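Exported protein (Bacteroides fragilis, PDB 4JX0) is of unknown function but binds magnesium, and probably pairs an N-terminal BT_3987-like domain with a C-terminal beta-sandwich of the F5/F8 type C (discoidin-like) family. Local coordinates at residues 171-183 with 266-278. Sequence-based numbering, arbitrary orientation.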
loop_
_atom_site.group_PDB
_atom_site.type_symbol
_atom_site.label_atom_id
_atom_site.label_comp_id
_atom_site.label_asym_id
_atom_site.label_seq_id
_atom_site.Cartn_x
_atom_site.Cartn_y
_atom_site.Cartn_z
ATOM N N ASN A 171 -3.473 7.886 3.619
ATOM C CA ASN A 171 -2.284 8.459 2.988
ATOM C C ASN A 171 -2.491 8.435 1.472
ATOM O O ASN A 171 -2.840 7.390 0.913
ATOM C CB ASN A 171 -1.021 7.686 3.398
ATOM C CG ASN A 171 0.267 8.331 2.929
ATOM O OD1 ASN A 171 0.612 9.445 3.352
ATOM N ND2 ASN A 171 0.989 7.689 2.005
ATOM N N LEU A 172 -2.287 9.584 0.814
ATOM C CA LEU A 172 -2.505 9.711 -0.618
ATOM C C LEU A 172 -1.198 10.043 -1.308
ATOM O O LEU A 172 -0.427 10.854 -0.796
ATOM C CB LEU A 172 -3.548 10.806 -0.850
ATOM C CG LEU A 172 -4.292 10.723 -2.168
ATOM C CD1 LEU A 172 -5.766 10.949 -1.976
ATOM C CD2 LEU A 172 -3.755 11.717 -3.140
ATOM N N SER A 173 -0.941 9.394 -2.455
ATOM C CA SER A 173 0.286 9.569 -3.241
ATOM C C SER A 173 -0.020 9.444 -4.740
ATOM O O SER A 173 -0.892 8.671 -5.113
ATOM C CB SER A 173 1.343 8.543 -2.822
ATOM O OG SER A 173 0.799 7.250 -2.617
ATOM N N ILE A 174 0.688 10.209 -5.598
ATOM C CA ILE A 174 0.427 10.192 -7.042
ATOM C C ILE A 174 1.102 8.983 -7.732
ATOM O O ILE A 174 2.291 8.707 -7.540
ATOM C CB ILE A 174 0.849 11.521 -7.737
ATOM C CG1 ILE A 174 -0.073 12.675 -7.287
ATOM C CG2 ILE A 174 0.807 11.387 -9.276
ATOM C CD1 ILE A 174 0.562 14.041 -7.447
ATOM N N ARG A 175 0.319 8.312 -8.586
ATOM C CA ARG A 175 0.780 7.197 -9.409
ATOM C C ARG A 175 -0.063 7.144 -10.676
ATOM O O ARG A 175 -1.270 6.880 -10.617
ATOM C CB ARG A 175 0.713 5.855 -8.669
ATOM C CG ARG A 175 1.237 4.683 -9.506
ATOM C CD ARG A 175 1.378 3.410 -8.704
ATOM N NE ARG A 175 0.146 2.616 -8.713
ATOM C CZ ARG A 175 -0.098 1.585 -7.911
ATOM N NH1 ARG A 175 0.805 1.204 -7.010
ATOM N NH2 ARG A 175 -1.251 0.925 -8.000
ATOM N N LEU A 176 0.575 7.320 -11.820
ATOM C CA LEU A 176 -0.132 7.272 -13.092
ATOM C C LEU A 176 -0.387 5.815 -13.467
ATOM O O LEU A 176 0.287 4.921 -12.957
ATOM C CB LEU A 176 0.676 7.981 -14.186
ATOM C CG LEU A 176 1.284 9.352 -13.833
ATOM C CD1 LEU A 176 2.148 9.848 -14.949
ATOM C CD2 LEU A 176 0.197 10.361 -13.498
ATOM N N ASP A 177 -1.367 5.564 -14.318
ATOM C CA ASP A 177 -1.657 4.217 -14.813
ATOM C C ASP A 177 -1.117 4.236 -16.215
ATOM O O ASP A 177 -1.889 4.284 -17.182
ATOM C CB ASP A 177 -3.167 3.903 -14.734
ATOM C CG ASP A 177 -3.627 2.606 -15.361
ATOM O OD1 ASP A 177 -2.797 1.670 -15.471
ATOM O OD2 ASP A 177 -4.822 2.528 -15.766
ATOM N N ASN A 178 0.227 4.321 -16.322
ATOM C CA ASN A 178 0.910 4.444 -17.606
ATOM C C ASN A 178 1.908 3.320 -17.858
ATOM O O ASN A 178 2.786 3.506 -18.687
ATOM C CB ASN A 178 1.630 5.793 -17.677
ATOM C CG ASN A 178 2.037 6.184 -19.065
ATOM O OD1 ASN A 178 1.247 6.092 -20.005
ATOM N ND2 ASN A 178 3.287 6.576 -19.243
ATOM N N ILE A 179 1.762 2.148 -17.209
ATOM C CA ILE A 179 2.653 1.014 -17.442
ATOM C C ILE A 179 1.805 -0.177 -17.884
ATOM O O ILE A 179 0.908 -0.597 -17.151
ATOM C CB ILE A 179 3.517 0.695 -16.193
ATOM C CG1 ILE A 179 4.511 1.849 -15.875
ATOM C CG2 ILE A 179 4.256 -0.630 -16.351
ATOM C CD1 ILE A 179 5.639 2.086 -16.865
ATOM N N ASP A 180 2.086 -0.704 -19.090
ATOM C CA ASP A 180 1.406 -1.870 -19.645
ATOM C C ASP A 180 2.213 -3.129 -19.289
ATOM O O ASP A 180 3.407 -3.209 -19.598
ATOM C CB ASP A 180 1.227 -1.726 -21.157
ATOM C CG ASP A 180 0.493 -2.889 -21.788
ATOM O OD1 ASP A 180 -0.721 -3.044 -21.523
ATOM O OD2 ASP A 180 1.131 -3.659 -22.525
ATOM N N SER A 181 1.552 -4.102 -18.637
ATOM C CA SER A 181 2.160 -5.341 -18.165
ATOM C C SER A 181 1.802 -6.567 -19.049
ATOM O O SER A 181 1.936 -7.708 -18.595
ATOM C CB SER A 181 1.709 -5.596 -16.734
ATOM O OG SER A 181 1.813 -4.426 -15.938
ATOM N N SER A 182 1.403 -6.344 -20.316
ATOM C CA SER A 182 1.058 -7.431 -21.227
ATOM C C SER A 182 2.279 -8.257 -21.632
ATOM O O SER A 182 2.108 -9.378 -22.108
ATOM C CB SER A 182 0.402 -6.880 -22.484
ATOM O OG SER A 182 1.360 -6.239 -23.307
ATOM N N ASN A 183 3.500 -7.679 -21.537
ATOM C CA ASN A 183 4.751 -8.332 -21.915
ATOM C C ASN A 183 4.845 -8.571 -23.436
ATOM O O ASN A 183 5.706 -9.329 -23.882
ATOM C CB ASN A 183 4.950 -9.643 -21.154
ATOM C CG ASN A 183 6.396 -9.979 -20.944
ATOM O OD1 ASN A 183 7.147 -9.175 -20.402
ATOM N ND2 ASN A 183 6.832 -11.152 -21.395
ATOM N N ASP A 266 11.937 18.683 -15.940
ATOM C CA ASP A 266 12.082 19.692 -14.882
ATOM C C ASP A 266 12.775 19.150 -13.597
ATOM O O ASP A 266 12.949 19.918 -12.651
ATOM C CB ASP A 266 10.719 20.323 -14.523
ATOM C CG ASP A 266 9.706 19.377 -13.914
ATOM O OD1 ASP A 266 9.481 18.295 -14.499
ATOM O OD2 ASP A 266 9.105 19.738 -12.879
ATOM N N GLY A 267 13.157 17.869 -13.569
ATOM C CA GLY A 267 13.854 17.273 -12.432
ATOM C C GLY A 267 12.987 16.577 -11.396
ATOM O O GLY A 267 13.527 16.011 -10.439
ATOM N N ASN A 268 11.649 16.593 -11.564
ATOM C CA ASN A 268 10.749 15.928 -10.618
ATOM C C ASN A 268 10.625 14.442 -10.959
ATOM O O ASN A 268 10.590 14.096 -12.142
ATOM C CB ASN A 268 9.368 16.592 -10.628
ATOM C CG ASN A 268 9.370 18.024 -10.145
ATOM O OD1 ASN A 268 10.414 18.678 -10.038
ATOM N ND2 ASN A 268 8.192 18.547 -9.841
ATOM N N TRP A 269 10.555 13.566 -9.931
ATOM C CA TRP A 269 10.398 12.114 -10.113
ATOM C C TRP A 269 8.928 11.738 -9.982
ATOM O O TRP A 269 8.313 12.073 -8.966
ATOM C CB TRP A 269 11.226 11.328 -9.089
ATOM C CG TRP A 269 12.695 11.331 -9.372
ATOM C CD1 TRP A 269 13.629 12.179 -8.859
ATOM C CD2 TRP A 269 13.400 10.419 -10.220
ATOM N NE1 TRP A 269 14.877 11.850 -9.333
ATOM C CE2 TRP A 269 14.765 10.770 -10.169
ATOM C CE3 TRP A 269 13.011 9.326 -11.009
ATOM C CZ2 TRP A 269 15.743 10.054 -10.863
ATOM C CZ3 TRP A 269 13.983 8.614 -11.688
ATOM C CH2 TRP A 269 15.330 8.979 -11.613
ATOM N N VAL A 270 8.370 11.040 -10.989
ATOM C CA VAL A 270 6.961 10.645 -10.989
ATOM C C VAL A 270 6.834 9.130 -11.135
ATOM O O VAL A 270 7.552 8.539 -11.933
ATOM C CB VAL A 270 6.189 11.380 -12.115
ATOM C CG1 VAL A 270 4.689 11.084 -12.043
ATOM C CG2 VAL A 270 6.444 12.883 -12.061
ATOM N N ASN A 271 5.907 8.514 -10.371
ATOM C CA ASN A 271 5.630 7.076 -10.446
ATOM C C ASN A 271 4.640 6.847 -11.593
ATOM O O ASN A 271 3.474 7.245 -11.486
ATOM C CB ASN A 271 5.063 6.600 -9.107
ATOM C CG ASN A 271 4.864 5.112 -8.980
ATOM O OD1 ASN A 271 4.872 4.356 -9.958
ATOM N ND2 ASN A 271 4.613 4.668 -7.763
ATOM N N HIS A 272 5.111 6.230 -12.702
ATOM C CA HIS A 272 4.269 6.005 -13.886
ATOM C C HIS A 272 3.407 4.734 -13.793
ATOM O O HIS A 272 2.610 4.485 -14.697
ATOM C CB HIS A 272 5.118 5.979 -15.161
ATOM C CG HIS A 272 5.305 7.344 -15.715
ATOM N ND1 HIS A 272 4.724 7.719 -16.908
ATOM C CD2 HIS A 272 5.893 8.424 -15.154
ATOM C CE1 HIS A 272 5.030 8.998 -17.069
ATOM N NE2 HIS A 272 5.728 9.465 -16.031
ATOM N N GLY A 273 3.538 3.972 -12.712
ATOM C CA GLY A 273 2.758 2.765 -12.501
ATOM C C GLY A 273 3.598 1.586 -12.066
ATOM O O GLY A 273 4.818 1.686 -11.909
ATOM N N VAL A 274 2.933 0.455 -11.867
ATOM C CA VAL A 274 3.574 -0.776 -11.459
ATOM C C VAL A 274 3.555 -1.757 -12.623
ATOM O O VAL A 274 2.487 -2.056 -13.177
ATOM C CB VAL A 274 2.889 -1.382 -10.208
ATOM C CG1 VAL A 274 3.522 -2.722 -9.823
ATOM C CG2 VAL A 274 2.935 -0.404 -9.034
ATOM N N PHE A 275 4.738 -2.277 -12.977
ATOM C CA PHE A 275 4.849 -3.353 -13.947
ATOM C C PHE A 275 4.588 -4.610 -13.152
ATOM O O PHE A 275 5.086 -4.701 -12.038
ATOM C CB PHE A 275 6.231 -3.370 -14.602
ATOM C CG PHE A 275 6.439 -4.554 -15.521
ATOM C CD1 PHE A 275 5.807 -4.618 -16.752
ATOM C CD2 PHE A 275 7.300 -5.584 -15.170
ATOM C CE1 PHE A 275 6.037 -5.684 -17.616
ATOM C CE2 PHE A 275 7.518 -6.651 -16.034
ATOM C CZ PHE A 275 6.887 -6.691 -17.250
ATOM N N ASP A 276 3.737 -5.510 -13.642
ATOM C CA ASP A 276 3.414 -6.762 -12.945
ATOM C C ASP A 276 2.929 -7.762 -13.984
ATOM O O ASP A 276 1.722 -7.858 -14.237
ATOM C CB ASP A 276 2.369 -6.519 -11.833
ATOM C CG ASP A 276 1.953 -7.744 -11.028
ATOM O OD1 ASP A 276 2.698 -8.748 -11.038
ATOM O OD2 ASP A 276 0.895 -7.686 -10.358
ATOM N N ARG A 277 3.879 -8.455 -14.642
ATOM C CA ARG A 277 3.536 -9.375 -15.724
ATOM C C ARG A 277 3.055 -10.720 -15.202
ATOM O O ARG A 277 3.286 -11.081 -14.045
ATOM C CB ARG A 277 4.686 -9.575 -16.719
ATOM C CG ARG A 277 5.990 -10.102 -16.142
ATOM C CD ARG A 277 6.910 -10.603 -17.234
ATOM N NE ARG A 277 8.177 -11.078 -16.678
ATOM C CZ ARG A 277 9.076 -11.809 -17.326
ATOM N NH1 ARG A 277 8.861 -12.188 -18.581
ATOM N NH2 ARG A 277 10.197 -12.175 -16.722
ATOM N N LYS A 278 2.341 -11.434 -16.078
ATOM C CA LYS A 278 1.771 -12.748 -15.822
ATOM C C LYS A 278 2.419 -13.826 -16.716
ATOM O O LYS A 278 2.116 -14.993 -16.546
ATOM C CB LYS A 278 0.250 -12.680 -16.070
ATOM C CG LYS A 278 -0.536 -12.031 -14.916
ATOM C CD LYS A 278 -1.514 -10.950 -15.387
ATOM C CE LYS A 278 -0.830 -9.633 -15.711
ATOM N NZ LYS A 278 -1.676 -8.754 -16.567
HETATM O O HOH W 1 3.926 1.882 -6.196
#
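L176 and N178 bond through their backbone to 269-276, an outermost strand of a five-stranded antiparallel sheet, where the chain leaving strand 165-174 of the N-terminal sheet enters the second domain. L176 N donates to N271 O (2.9 Å), and N178 N donates to H272 O (2.9 Å). Two acceptors on successive residues of one strand mark an irregular edge, and at H272 and G273 the backbone leaves extended geometry; G273, with phi 133°, adopts a conformation suited to glycine. N271 OD1 closes an Asx turn by accepting from G273 N.

Side-chain polar groups reinforce this. N178 ND2 donates to H272 ND1 (3.0 Å) in the ring plane, which makes ND1 the acceptor, although the amide is turned 56° from the ring; N178 OD1 accepts from K290 N. The short S181 side chain, pointing toward the strand, brings OG to D276 N (3.2 Å). A water accepts from both R175 NH1 and N271 ND2.

Apolar contacts fill in between. The branched end of L176 lays CD1 over one face of the H272 ring, 3.7 Å from its centroid, a CH-pi contact. Beta-branched I179 sets CG2 on F275 CB (3.8 Å) and CG1 against G273, which has no side chain. R175 lies beside the N271 amide, V274 CG2 over one face of its guanidinium.

Extended R277 crosses N183, CD near OD1 (3.5 Å), which accepts from Y285 N; its guanidinium salt-bridges D281. Bonds to two strand carbonyls, a ring nitrogen and a strand N-H, backed by branched aliphatic groups, would be expected to restrain the interdomain connection where it meets the sheet.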